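Local coordinates for galactofuranose-binding protein YtfQ (Escherichia coli, PDB 2VK2), which binds alpha- and beta-galactofuranose in the periplasm as the solute-binding component of an ABC transporter that imports this sugar, at residues G113-D118 with A243-T248; E133-V138 with I163-G168; K174-M179 with I207-E212; H198-V203 with D227-I232. All blocks are in the same frame, centred on the assembly; numbering follows the deposited sequence. Where two conformers were deposited one is given.

Interaction 1 of 4, residues G113-D118 with A243-T248; sequences GKLIGD and ASVELT. With GZL (beta-D-galactofuranose), chain B.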
loop_
_atom_site.group_PDB
_atom_site.type_symbol
_atom_site.label_atom_id
_atom_site.label_comp_id
_atom_site.label_asym_id
_atom_site.label_seq_id
_atom_site.Cartn_x
_atom_site.Cartn_y
_atom_site.Cartn_z
ATOM N N GLY A 113 0.731 2.219 10.099
ATOM C CA GLY A 113 -0.498 2.313 10.884
ATOM C C GLY A 113 -0.281 2.991 12.223
ATOM O O GLY A 113 -1.105 3.792 12.667
ATOM N N LYS A 114 0.840 2.676 12.862
ATOM C CA LYS A 114 1.219 3.288 14.133
ATOM C C LYS A 114 1.417 4.795 14.010
ATOM O O LYS A 114 1.023 5.547 14.897
ATOM C CB LYS A 114 2.504 2.645 14.652
ATOM C CG LYS A 114 2.999 3.171 15.982
ATOM C CD LYS A 114 4.288 2.474 16.370
ATOM C CE LYS A 114 4.757 2.875 17.751
ATOM N NZ LYS A 114 5.071 4.324 17.833
ATOM N N LEU A 115 2.042 5.231 12.921
ATOM C CA LEU A 115 2.270 6.662 12.711
ATOM C C LEU A 115 0.953 7.436 12.661
ATOM O O LEU A 115 0.841 8.515 13.247
ATOM C CB LEU A 115 3.079 6.902 11.436
ATOM C CG LEU A 115 4.553 6.489 11.501
ATOM C CD1 LEU A 115 5.183 6.568 10.120
ATOM C CD2 LEU A 115 5.324 7.347 12.499
ATOM N N ILE A 116 -0.045 6.885 11.975
ATOM C CA ILE A 116 -1.364 7.520 11.912
ATOM C C ILE A 116 -2.070 7.461 13.270
ATOM O O ILE A 116 -2.670 8.449 13.702
ATOM C CB ILE A 116 -2.258 6.877 10.823
ATOM C CG1 ILE A 116 -1.685 7.134 9.422
ATOM C CG2 ILE A 116 -3.691 7.401 10.917
ATOM C CD1 ILE A 116 -1.654 8.609 9.013
ATOM N N GLY A 117 -1.991 6.315 13.943
ATOM C CA GLY A 117 -2.594 6.160 15.263
ATOM C C GLY A 117 -2.010 7.104 16.299
ATOM O O GLY A 117 -2.750 7.747 17.048
ATOM N N ASP A 118 -0.682 7.196 16.335
ATOM C CA ASP A 118 0.012 8.105 17.252
ATOM C C ASP A 118 -0.397 9.554 16.979
ATOM O O ASP A 118 -0.643 10.329 17.909
ATOM C CB ASP A 118 1.536 7.985 17.109
ATOM C CG ASP A 118 2.093 6.683 17.666
ATOM O OD1 ASP A 118 1.366 5.947 18.366
ATOM O OD2 ASP A 118 3.282 6.406 17.401
ATOM N N ALA A 243 -3.761 13.879 7.576
ATOM C CA ALA A 243 -2.515 13.152 7.816
ATOM C C ALA A 243 -2.322 12.029 6.808
ATOM O O ALA A 243 -3.258 11.289 6.512
ATOM C CB ALA A 243 -2.511 12.592 9.237
ATOM N N SER A 244 -1.108 11.912 6.280
ATOM C CA SER A 244 -0.768 10.796 5.399
ATOM C C SER A 244 0.679 10.366 5.576
ATOM O O SER A 244 1.569 11.197 5.733
ATOM C CB SER A 244 -1.015 11.160 3.935
ATOM O OG SER A 244 -0.678 10.073 3.078
ATOM N N VAL A 245 0.908 9.059 5.512
ATOM C CA VAL A 245 2.248 8.498 5.590
ATOM C C VAL A 245 2.748 8.196 4.182
ATOM O O VAL A 245 2.092 7.483 3.424
ATOM C CB VAL A 245 2.261 7.209 6.435
ATOM C CG1 VAL A 245 3.644 6.580 6.425
ATOM C CG2 VAL A 245 1.825 7.512 7.862
ATOM N N GLU A 246 3.915 8.733 3.840
ATOM C CA GLU A 246 4.507 8.508 2.527
ATOM C C GLU A 246 4.999 7.073 2.366
ATOM O O GLU A 246 5.635 6.525 3.265
ATOM C CB GLU A 246 5.682 9.459 2.312
ATOM C CG GLU A 246 6.327 9.348 0.944
ATOM C CD GLU A 246 7.651 10.077 0.869
ATOM O OE1 GLU A 246 7.676 11.198 0.327
ATOM O OE2 GLU A 246 8.666 9.531 1.352
ATOM N N LEU A 247 4.715 6.497 1.201
ATOM C CA LEU A 247 5.233 5.197 0.792
ATOM C C LEU A 247 5.917 5.378 -0.554
ATOM O O LEU A 247 5.281 5.804 -1.516
ATOM C CB LEU A 247 4.087 4.199 0.650
ATOM C CG LEU A 247 4.444 2.812 0.104
ATOM C CD1 LEU A 247 5.306 2.050 1.098
ATOM C CD2 LEU A 247 3.182 2.044 -0.219
ATOM N N THR A 248 7.205 5.058 -0.641
ATOM C CA THR A 248 7.906 5.218 -1.913
ATOM C C THR A 248 7.293 4.320 -2.986
ATOM O O THR A 248 7.044 3.144 -2.737
ATOM C CB THR A 248 9.418 4.936 -1.812
ATOM O OG1 THR A 248 10.019 5.164 -3.092
ATOM C CG2 THR A 248 9.695 3.504 -1.371
HETATM C C6 GZL B . 1.503 -0.931 -0.439
HETATM C C5 GZL B . 0.478 -1.612 -0.989
HETATM C C4 GZL B . -0.894 -1.018 -1.243
HETATM C C3 GZL B . -1.122 0.469 -1.218
HETATM C C2 GZL B . -1.850 0.836 -2.264
HETATM O O6 GZL B . 2.687 -1.509 -0.218
HETATM O O5 GZL B . 0.630 -2.915 -1.253
HETATM O O4 GZL B . -1.364 -1.396 -2.544
HETATM O O3 GZL B . -0.713 1.248 -0.223
HETATM C C1 GZL B . -2.080 -0.323 -3.166
HETATM O O2 GZL B . -2.323 2.047 -2.564
HETATM O O1 GZL B . -3.461 -0.650 -3.267
#
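Leu115 and Ile116, neighbours on helix 109-124, close on Val245 of strand 243-246 from two directions. The Leu115 side chain crosses that of Val245 at about a right angle: its CB lies 3.8 Å from Val245 CG2, and its CD1 reaches along to Val245 CG1 at 4.0 Å. Ile116 comes in obliquely and touches with its CG1 branch, whose terminal CD1 is 3.8 Å from Val245 CG2. That methyl is therefore shared, with Leu115 CB and Ile116 CD1 both resting on it. With CG1 anti to the Ile116 carbonyl carbon (chi1 -66°), CD1 is carried on to the strand, where it also meets Ala243 CB at 4.1 Å. The contact is wholly apolar, and the helix runs nearly antiparallel to the strand, at 156°, with the axes 8.5 Å apart. Further along, Leu247 CD2 lies 3.4 Å from C6 of the bound galactofuranose. Helix 109-124 thus covers one face of the mixed sheet, with Phe150 of helix 141-153 beside Ile116, and Leu279 of the antiparallel strand 278-280 touching both Ile116 and Val245.

Interaction 2 of 4, residues E133-V138 with I163-G168; sequences ELQGTV and IRSQSG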
loop_
_atom_site.group_PDB
_atom_site.type_symbol
_atom_site.label_atom_id
_atom_site.label_comp_id
_atom_site.label_asym_id
_atom_site.label_seq_id
_atom_site.Cartn_x
_atom_site.Cartn_y
_atom_site.Cartn_z
ATOM N N GLU A 133 -13.012 2.711 9.859
ATOM C CA GLU A 133 -11.828 2.207 9.178
ATOM C C GLU A 133 -12.175 1.653 7.805
ATOM O O GLU A 133 -13.050 0.798 7.679
ATOM C CB GLU A 133 -11.158 1.124 10.028
ATOM C CG GLU A 133 -9.906 0.505 9.396
ATOM C CD GLU A 133 -9.261 -0.541 10.277
ATOM O OE1 GLU A 133 -10.002 -1.310 10.927
ATOM O OE2 GLU A 133 -8.016 -0.601 10.313
ATOM N N LEU A 134 -11.479 2.149 6.787
ATOM C CA LEU A 134 -11.555 1.599 5.446
ATOM C C LEU A 134 -10.322 0.728 5.250
ATOM O O LEU A 134 -9.213 1.231 5.066
ATOM C CB LEU A 134 -11.606 2.716 4.402
ATOM C CG LEU A 134 -12.850 3.608 4.481
ATOM C CD1 LEU A 134 -12.709 4.826 3.578
ATOM C CD2 LEU A 134 -14.100 2.821 4.121
ATOM N N GLN A 135 -10.512 -0.587 5.322
ATOM C CA GLN A 135 -9.401 -1.521 5.188
ATOM C C GLN A 135 -9.028 -1.737 3.737
ATOM O O GLN A 135 -9.836 -1.546 2.836
ATOM C CB GLN A 135 -9.745 -2.885 5.789
ATOM C CG GLN A 135 -10.119 -2.873 7.253
ATOM C CD GLN A 135 -10.267 -4.277 7.807
ATOM O OE1 GLN A 135 -9.543 -5.195 7.410
ATOM N NE2 GLN A 135 -11.204 -4.453 8.728
ATOM N N GLY A 136 -7.796 -2.179 3.523
ATOM C CA GLY A 136 -7.363 -2.624 2.213
ATOM C C GLY A 136 -7.932 -3.991 1.887
ATOM O O GLY A 136 -8.723 -4.552 2.648
ATOM N N THR A 137 -7.517 -4.514 0.741
ATOM C CA THR A 137 -7.926 -5.825 0.258
ATOM C C THR A 137 -7.806 -6.889 1.344
ATOM O O THR A 137 -6.776 -6.999 2.004
ATOM C CB THR A 137 -7.051 -6.215 -0.942
ATOM O OG1 THR A 137 -7.236 -5.250 -1.985
ATOM C CG2 THR A 137 -7.394 -7.607 -1.457
ATOM N N VAL A 138 -8.876 -7.659 1.528
ATOM C CA VAL A 138 -8.899 -8.711 2.537
ATOM C C VAL A 138 -7.798 -9.726 2.237
ATOM O O VAL A 138 -7.686 -10.217 1.116
ATOM C CB VAL A 138 -10.275 -9.415 2.592
ATOM C CG1 VAL A 138 -10.233 -10.605 3.536
ATOM C CG2 VAL A 138 -11.352 -8.434 3.020
ATOM N N ILE A 163 -15.569 2.131 15.443
ATOM C CA ILE A 163 -16.987 1.751 15.458
ATOM C C ILE A 163 -17.447 1.054 14.172
ATOM O O ILE A 163 -18.480 0.380 14.168
ATOM C CB ILE A 163 -17.904 2.968 15.756
ATOM C CG1 ILE A 163 -17.715 4.092 14.730
ATOM C CG2 ILE A 163 -17.637 3.496 17.159
ATOM C CD1 ILE A 163 -18.845 5.100 14.735
ATOM N N ARG A 164 -16.689 1.230 13.093
ATOM C CA ARG A 164 -16.974 0.599 11.806
ATOM C C ARG A 164 -15.656 0.207 11.171
ATOM O O ARG A 164 -14.678 0.945 11.270
ATOM C CB ARG A 164 -17.673 1.574 10.856
ATOM C CG ARG A 164 -19.016 2.100 11.316
ATOM C CD ARG A 164 -20.120 1.101 11.080
ATOM N NE ARG A 164 -21.307 1.446 11.852
ATOM C CZ ARG A 164 -22.403 0.698 11.914
ATOM N NH1 ARG A 164 -22.492 -0.434 11.226
ATOM N NH2 ARG A 164 -23.425 1.092 12.660
ATOM N N SER A 165 -15.625 -0.950 10.516
ATOM C CA SER A 165 -14.441 -1.368 9.780
ATOM C C SER A 165 -14.828 -2.337 8.676
ATOM O O SER A 165 -15.376 -3.401 8.944
ATOM C CB SER A 165 -13.420 -2.005 10.719
ATOM O OG SER A 165 -12.229 -2.316 10.018
ATOM N N GLN A 166 -14.558 -1.951 7.432
ATOM C CA GLN A 166 -14.853 -2.775 6.263
ATOM C C GLN A 166 -13.794 -2.504 5.209
ATOM O O GLN A 166 -13.193 -1.429 5.190
ATOM C CB GLN A 166 -16.227 -2.424 5.679
ATOM C CG GLN A 166 -17.425 -2.775 6.551
ATOM C CD GLN A 166 -17.724 -4.259 6.565
ATOM O OE1 GLN A 166 -17.421 -4.956 7.534
ATOM N NE2 GLN A 166 -18.318 -4.752 5.485
ATOM N N SER A 167 -13.577 -3.470 4.324
ATOM C CA SER A 167 -12.637 -3.287 3.227
ATOM C C SER A 167 -13.212 -2.353 2.169
ATOM O O SER A 167 -14.372 -2.481 1.773
ATOM C CB SER A 167 -12.279 -4.627 2.583
ATOM O OG SER A 167 -11.405 -4.430 1.484
ATOM N N GLY A 168 -12.387 -1.412 1.721
ATOM C CA GLY A 168 -12.709 -0.587 0.565
ATOM C C GLY A 168 -11.889 -0.969 -0.655
ATOM O O GLY A 168 -11.767 -0.179 -1.589
HETATM O O HOH W 1 -11.220 -7.223 -0.100
#
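The carboxylate of Glu133 and the amide of Gln135 both meet one hydroxyl, Ser165 OG, that lies out of their own planes. Ser165 OG donates to Glu133 OE1 at 2.6 Å, on the anti side of that oxygen and 31° out of the carboxylate plane. Ser165 OG in turn accepts from Gln135 NE2 at 2.7 Å, with the hydroxyl 15° off the amide plane. The extended Glu133 chain, CG anti to the backbone N (chi1 179°), brings the carboxylate alongside the serine. Lys147 forms a salt bridge with the same OE1, and His198 hydrogen-bonds OE2. Without the Gln135 amide, as with an alanine here, Ser165 OG would probably lose this N-H donor and be held by Glu133 alone of the two segments. Beneath this network the backbones pair in parallel, Gln135 N to Gln166 O at 2.8 Å and Gly168 N to Gln135 O at 2.8 Å. Past the end of strand 129-135, a water accepts from Val138 N and donates to Ser167 OG. Leu134 points to the other face, against Val178 and Phe182 of helix 172-185. Strands 129-135 and 160-167, joined through helix 141-153, lie at the edge of the mixed sheet, in the beta-alpha-beta order of periplasmic binding proteins.

Interaction 3 of 4, residues K174-M179 with I207-E212; sequences KGKEVM and IQAIKE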
loop_
_atom_site.group_PDB
_atom_site.type_symbol
_atom_site.label_atom_id
_atom_site.label_comp_id
_atom_site.label_asym_id
_atom_site.label_seq_id
_atom_site.Cartn_x
_atom_site.Cartn_y
_atom_site.Cartn_z
ATOM N N LYS A 174 -14.672 2.308 -4.257
ATOM C CA LYS A 174 -15.196 1.468 -3.180
ATOM C C LYS A 174 -15.045 2.152 -1.819
ATOM O O LYS A 174 -15.912 2.015 -0.955
ATOM C CB LYS A 174 -14.526 0.092 -3.184
ATOM C CG LYS A 174 -15.118 -0.910 -2.196
ATOM C CD LYS A 174 -16.500 -1.394 -2.613
ATOM C CE LYS A 174 -17.065 -2.378 -1.601
ATOM N NZ LYS A 174 -16.206 -3.580 -1.431
ATOM N N GLY A 175 -13.955 2.894 -1.632
ATOM C CA GLY A 175 -13.786 3.714 -0.434
ATOM C C GLY A 175 -14.942 4.682 -0.238
ATOM O O GLY A 175 -15.464 4.825 0.869
ATOM N N LYS A 176 -15.352 5.339 -1.324
ATOM C CA LYS A 176 -16.498 6.247 -1.286
ATOM C C LYS A 176 -17.787 5.505 -0.932
ATOM O O LYS A 176 -18.544 5.948 -0.072
ATOM C CB LYS A 176 -16.664 6.968 -2.628
ATOM C CG LYS A 176 -17.797 7.989 -2.633
ATOM C CD LYS A 176 -17.872 8.745 -3.944
ATOM C CE LYS A 176 -18.956 9.805 -3.893
ATOM N NZ LYS A 176 -19.116 10.495 -5.198
ATOM N N GLU A 177 -18.027 4.382 -1.603
ATOM C CA GLU A 177 -19.225 3.570 -1.377
ATOM C C GLU A 177 -19.335 3.115 0.078
ATOM O O GLU A 177 -20.396 3.224 0.696
ATOM C CB GLU A 177 -19.205 2.356 -2.307
ATOM C CG GLU A 177 -20.378 1.397 -2.162
ATOM C CD GLU A 177 -20.169 0.118 -2.945
ATOM O OE1 GLU A 177 -19.683 0.198 -4.093
ATOM O OE2 GLU A 177 -20.483 -0.969 -2.415
ATOM N N VAL A 178 -18.234 2.608 0.622
ATOM C CA VAL A 178 -18.227 2.125 1.998
ATOM C C VAL A 178 -18.387 3.285 2.985
ATOM O O VAL A 178 -19.143 3.174 3.951
ATOM C CB VAL A 178 -16.955 1.306 2.299
ATOM C CG1 VAL A 178 -16.896 0.915 3.766
ATOM C CG2 VAL A 178 -16.917 0.066 1.413
ATOM N N MET A 179 -17.704 4.400 2.737
ATOM C CA MET A 179 -17.859 5.581 3.591
ATOM C C MET A 179 -19.303 6.086 3.596
ATOM O O MET A 179 -19.816 6.477 4.645
ATOM C CB MET A 179 -16.918 6.714 3.171
ATOM C CG MET A 179 -16.862 7.875 4.163
ATOM S SD MET A 179 -16.131 7.396 5.739
ATOM C CE MET A 179 -16.590 8.791 6.767
ATOM N N ILE A 207 -13.590 11.311 1.398
ATOM C CA ILE A 207 -13.715 12.769 1.416
ATOM C C ILE A 207 -14.892 13.239 0.553
ATOM O O ILE A 207 -15.638 14.131 0.962
ATOM C CB ILE A 207 -12.388 13.453 0.997
ATOM C CG1 ILE A 207 -11.365 13.346 2.131
ATOM C CG2 ILE A 207 -12.611 14.922 0.646
ATOM C CD1 ILE A 207 -9.944 13.627 1.706
ATOM N N GLN A 208 -15.072 12.629 -0.620
ATOM C CA GLN A 208 -16.230 12.919 -1.477
ATOM C C GLN A 208 -17.537 12.614 -0.754
ATOM O O GLN A 208 -18.466 13.426 -0.766
ATOM C CB GLN A 208 -16.206 12.085 -2.761
ATOM C CG GLN A 208 -15.050 12.322 -3.703
ATOM C CD GLN A 208 -15.155 11.450 -4.944
ATOM O OE1 GLN A 208 -16.046 11.640 -5.775
ATOM N NE2 GLN A 208 -14.255 10.480 -5.068
ATOM N N ALA A 209 -17.615 11.432 -0.145
ATOM C CA ALA A 209 -18.814 11.011 0.582
ATOM C C ALA A 209 -19.134 11.946 1.745
ATOM O O ALA A 209 -20.300 12.272 1.986
ATOM C CB ALA A 209 -18.659 9.577 1.084
ATOM N N ILE A 210 -18.098 12.379 2.461
ATOM C CA ILE A 210 -18.265 13.294 3.591
ATOM C C ILE A 210 -18.842 14.631 3.117
ATOM O O ILE A 210 -19.786 15.155 3.715
ATOM C CB ILE A 210 -16.928 13.528 4.336
ATOM C CG1 ILE A 210 -16.458 12.238 5.018
ATOM C CG2 ILE A 210 -17.076 14.629 5.381
ATOM C CD1 ILE A 210 -14.987 12.242 5.378
ATOM N N LYS A 211 -18.282 15.172 2.038
ATOM C CA LYS A 211 -18.778 16.426 1.460
ATOM C C LYS A 211 -20.218 16.303 0.970
ATOM O O LYS A 211 -21.034 17.197 1.200
ATOM C CB LYS A 211 -17.879 16.894 0.311
ATOM C CG LYS A 211 -16.543 17.443 0.778
ATOM C CD LYS A 211 -15.861 18.300 -0.277
ATOM C CE LYS A 211 -15.005 17.482 -1.215
ATOM N NZ LYS A 211 -14.241 18.345 -2.157
ATOM N N GLU A 212 -20.527 15.193 0.305
ATOM C CA GLU A 212 -21.876 14.962 -0.221
ATOM C C GLU A 212 -22.928 14.797 0.887
ATOM O O GLU A 212 -24.117 15.037 0.658
ATOM C CB GLU A 212 -21.879 13.765 -1.179
ATOM C CG GLU A 212 -21.173 14.073 -2.499
ATOM C CD GLU A 212 -21.046 12.875 -3.425
ATOM O OE1 GLU A 212 -21.634 11.813 -3.136
ATOM O OE2 GLU A 212 -20.356 13.003 -4.458
#
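Helices 172-185 and 200-212 run in roughly the same direction, their segment axes 8.4 Å apart at closest and crossing at -40°. The backbones come nearest at Lys176 and Ala209, whose CA atoms are 5.6 Å apart; the small Ala209 side chain permits this, its CB facing Lys176 O at 3.8 Å. Met179 CB packs on Ala209 CB at 3.9 Å. The methionine chain, bent at chi2 (66°), then swings Met179 CE over to Ile210 CG1, also 3.9 Å away, and the two side chains approach obliquely. These helices follow successive strands, 160-167 and 194-197, in the alternating beta-alpha order of the binding-protein domain. Helix 172-185 packs on the sheet through Val178 on Leu134 and Met179 on Val132, both of strand 129-135. Toward solvent, Lys176 stretches fully extended, crossing both Gln208 and Glu212 at about a right angle. Its CD and CE lie against Gln208 CB. At the end, Lys176 NZ forms a salt bridge with Glu212 OE2 at 2.9 Å, approaching on the syn side but 29° out of the carboxylate plane. A weak bond of 3.3 Å from Lys176 NZ to Gln208 OE1 adds a second, neutral acceptor.

Interaction 4 of 4, residues H198-V203 with D227-I232; sequences HNDDMV and DGVPDI. With GZL (beta-D-galactofuranose), chain B.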
loop_
_atom_site.group_PDB
_atom_site.type_symbol
_atom_site.label_atom_id
_atom_site.label_comp_id
_atom_site.label_asym_id
_atom_site.label_seq_id
_atom_site.Cartn_x
_atom_site.Cartn_y
_atom_site.Cartn_z
ATOM N N HIS A 198 -6.634 2.586 4.879
ATOM C CA HIS A 198 -5.353 1.911 4.666
ATOM C C HIS A 198 -4.594 2.428 3.449
ATOM O O HIS A 198 -3.396 2.206 3.345
ATOM C CB HIS A 198 -5.550 0.403 4.564
ATOM C CG HIS A 198 -5.972 -0.231 5.848
ATOM N ND1 HIS A 198 -6.071 -1.596 5.993
ATOM C CD2 HIS A 198 -6.301 0.305 7.047
ATOM C CE1 HIS A 198 -6.466 -1.873 7.223
ATOM N NE2 HIS A 198 -6.606 -0.739 7.886
ATOM N N ASN A 199 -5.277 3.117 2.536
ATOM C CA ASN A 199 -4.579 3.932 1.548
ATOM C C ASN A 199 -5.266 5.270 1.311
ATOM O O ASN A 199 -6.439 5.448 1.642
ATOM C CB ASN A 199 -4.292 3.169 0.234
ATOM C CG ASN A 199 -5.500 3.036 -0.690
ATOM O OD1 ASN A 199 -6.641 3.255 -0.305
ATOM N ND2 ASN A 199 -5.235 2.630 -1.928
ATOM N N ASP A 200 -4.503 6.212 0.761
ATOM C CA ASP A 200 -5.016 7.544 0.440
ATOM C C ASP A 200 -6.224 7.494 -0.486
ATOM O O ASP A 200 -7.184 8.229 -0.285
ATOM C CB ASP A 200 -3.952 8.400 -0.257
ATOM C CG ASP A 200 -2.801 8.806 0.648
ATOM O OD1 ASP A 200 -2.935 8.858 1.893
ATOM O OD2 ASP A 200 -1.739 9.103 0.079
ATOM N N ASP A 201 -6.167 6.647 -1.513
ATOM C CA ASP A 201 -7.236 6.600 -2.514
ATOM C C ASP A 201 -8.601 6.335 -1.886
ATOM O O ASP A 201 -9.570 7.019 -2.205
ATOM C CB ASP A 201 -6.941 5.562 -3.605
ATOM C CG ASP A 201 -5.984 6.080 -4.667
ATOM O OD1 ASP A 201 -5.078 6.870 -4.334
ATOM O OD2 ASP A 201 -6.137 5.689 -5.842
ATOM N N MET A 202 -8.675 5.363 -0.981
ATOM C CA MET A 202 -9.930 5.085 -0.279
ATOM C C MET A 202 -10.410 6.302 0.511
ATOM O O MET A 202 -11.604 6.593 0.526
ATOM C CB MET A 202 -9.795 3.878 0.650
ATOM C CG MET A 202 -9.797 2.550 -0.083
ATOM S SD MET A 202 -9.803 1.122 1.014
ATOM C CE MET A 202 -8.318 1.416 1.975
ATOM N N VAL A 203 -9.481 7.012 1.147
ATOM C CA VAL A 203 -9.842 8.195 1.933
ATOM C C VAL A 203 -10.255 9.370 1.035
ATOM O O VAL A 203 -11.068 10.199 1.440
ATOM C CB VAL A 203 -8.709 8.616 2.914
ATOM C CG1 VAL A 203 -8.024 9.903 2.465
ATOM C CG2 VAL A 203 -9.268 8.785 4.319
ATOM N N ASP A 227 0.126 6.531 1.845
ATOM C CA ASP A 227 0.737 6.373 0.504
ATOM C C ASP A 227 1.481 7.642 0.104
ATOM O O ASP A 227 2.582 7.573 -0.433
ATOM C CB ASP A 227 -0.253 6.038 -0.621
ATOM C CG ASP A 227 -0.572 4.559 -0.720
ATOM O OD1 ASP A 227 0.111 3.723 -0.086
ATOM O OD2 ASP A 227 -1.521 4.247 -1.456
ATOM N N GLY A 228 0.866 8.795 0.353
ATOM C CA GLY A 228 1.407 10.065 -0.110
ATOM C C GLY A 228 1.247 10.237 -1.607
ATOM O O GLY A 228 2.189 10.640 -2.287
ATOM N N VAL A 229 0.060 9.936 -2.129
ATOM C CA VAL A 229 -0.226 10.201 -3.538
ATOM C C VAL A 229 -0.471 11.703 -3.707
ATOM O O VAL A 229 -0.899 12.372 -2.759
ATOM C CB VAL A 229 -1.431 9.383 -4.071
ATOM C CG1 VAL A 229 -1.191 7.893 -3.875
ATOM C CG2 VAL A 229 -2.730 9.805 -3.405
ATOM N N PRO A 230 -0.183 12.245 -4.904
ATOM C CA PRO A 230 -0.379 13.680 -5.130
ATOM C C PRO A 230 -1.726 14.212 -4.643
ATOM O O PRO A 230 -1.778 15.286 -4.037
ATOM C CB PRO A 230 -0.275 13.809 -6.652
ATOM C CG PRO A 230 0.625 12.711 -7.057
ATOM C CD PRO A 230 0.360 11.575 -6.103
ATOM N N ASP A 231 -2.798 13.466 -4.885
ATOM C CA ASP A 231 -4.141 13.941 -4.557
ATOM C C ASP A 231 -4.414 14.073 -3.059
ATOM O O ASP A 231 -5.292 14.841 -2.674
ATOM C CB ASP A 231 -5.211 13.074 -5.232
ATOM C CG ASP A 231 -5.348 13.366 -6.720
ATOM O OD1 ASP A 231 -4.703 14.315 -7.212
ATOM O OD2 ASP A 231 -6.106 12.648 -7.401
ATOM N N ILE A 232 -3.681 13.359 -2.204
ATOM C CA ILE A 232 -3.853 13.580 -0.765
ATOM C C ILE A 232 -3.244 14.922 -0.351
ATOM O O ILE A 232 -3.784 15.600 0.516
ATOM C CB ILE A 232 -3.298 12.421 0.110
ATOM C CG1 ILE A 232 -4.008 12.407 1.468
ATOM C CG2 ILE A 232 -1.795 12.542 0.308
ATOM C CD1 ILE A 232 -5.497 12.141 1.390
HETATM C C6 GZL B . 1.503 -0.931 -0.439
HETATM C C5 GZL B . 0.478 -1.612 -0.989
HETATM C C4 GZL B . -0.894 -1.018 -1.243
HETATM C C3 GZL B . -1.122 0.469 -1.218
HETATM C C2 GZL B . -1.850 0.836 -2.264
HETATM O O6 GZL B . 2.687 -1.509 -0.218
HETATM O O5 GZL B . 0.630 -2.915 -1.253
HETATM O O4 GZL B . -1.364 -1.396 -2.544
HETATM O O3 GZL B . -0.713 1.248 -0.223
HETATM C C1 GZL B . -2.080 -0.323 -3.166
HETATM O O2 GZL B . -2.323 2.047 -2.564
HETATM O O1 GZL B . -3.461 -0.650 -3.267
HETATM O O HOH W 2 -3.669 5.644 -2.403
#
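The start of helix 200-212 faces the turn that leads into helix 230-237, the backbones coming nearest at Asp200 and Asp227, with CA atoms 5.9 Å apart. Asp200 reaches across into this turn: its OD2 accepts from Val229 N at 3.0 Å, nearly along the C-O axis, and more weakly from Gly228 N. The Ile232 side chain crosses that of Asp200 at about a right angle, Ile232 CG2 lying 3.4 Å from Asp200 OD2. Asp200 OD1 hydrogen-bonds Ser225 and Ser244. Cut back to an alanine, Asp200 would probably leave the Val229 amide and the two serine hydroxyls without these partners. The turn carries Asp227, whose OD1 accepts from sugar O3 and whose OD2 accepts from sugar O2, each at 2.6 Å. Asn199 CG sits between the backbone N and the carbonyl carbon (chi1 78°), which lets OD1 cap the helix by accepting from Met202 N while Asn199 ND2 donates to sugar O2 at 3.0 Å and also to Phe170 O. A water accepts from Asp201 N and donates to Asp227 OD2. Deeper in, Val203 CG1 meets Ile232 CD1 at 3.5 Å, and both residues rest on Ser225; the two helices follow strands 194-197 and 222-225 in the chain.

All four contacts belong to the domain built on the mixed sheet, but their distances from the sugar differ. Interactions 1 and 4 both touch it and join directly, centres 11 Å apart: Ser244 OG lies 2.8 Å from Asp200 OD1, and Val245 O 2.7 Å from Asp227 N, tying strand 243-246 to the sugar-binding turn. Interaction 2 meets interaction 4 through His198, whose NE2 is 2.8 Å from Glu133 OE2 and whose backbone N is 2.9 Å from Leu134 O. Interaction 3 lies outermost, sharing helix 200-212 with interaction 4 and packing on interaction 2, where Val178 CG1 approaches Leu134 CD2 to 3.4 Å. Interactions 1 and 3 do not touch, their centres about 20 Å apart.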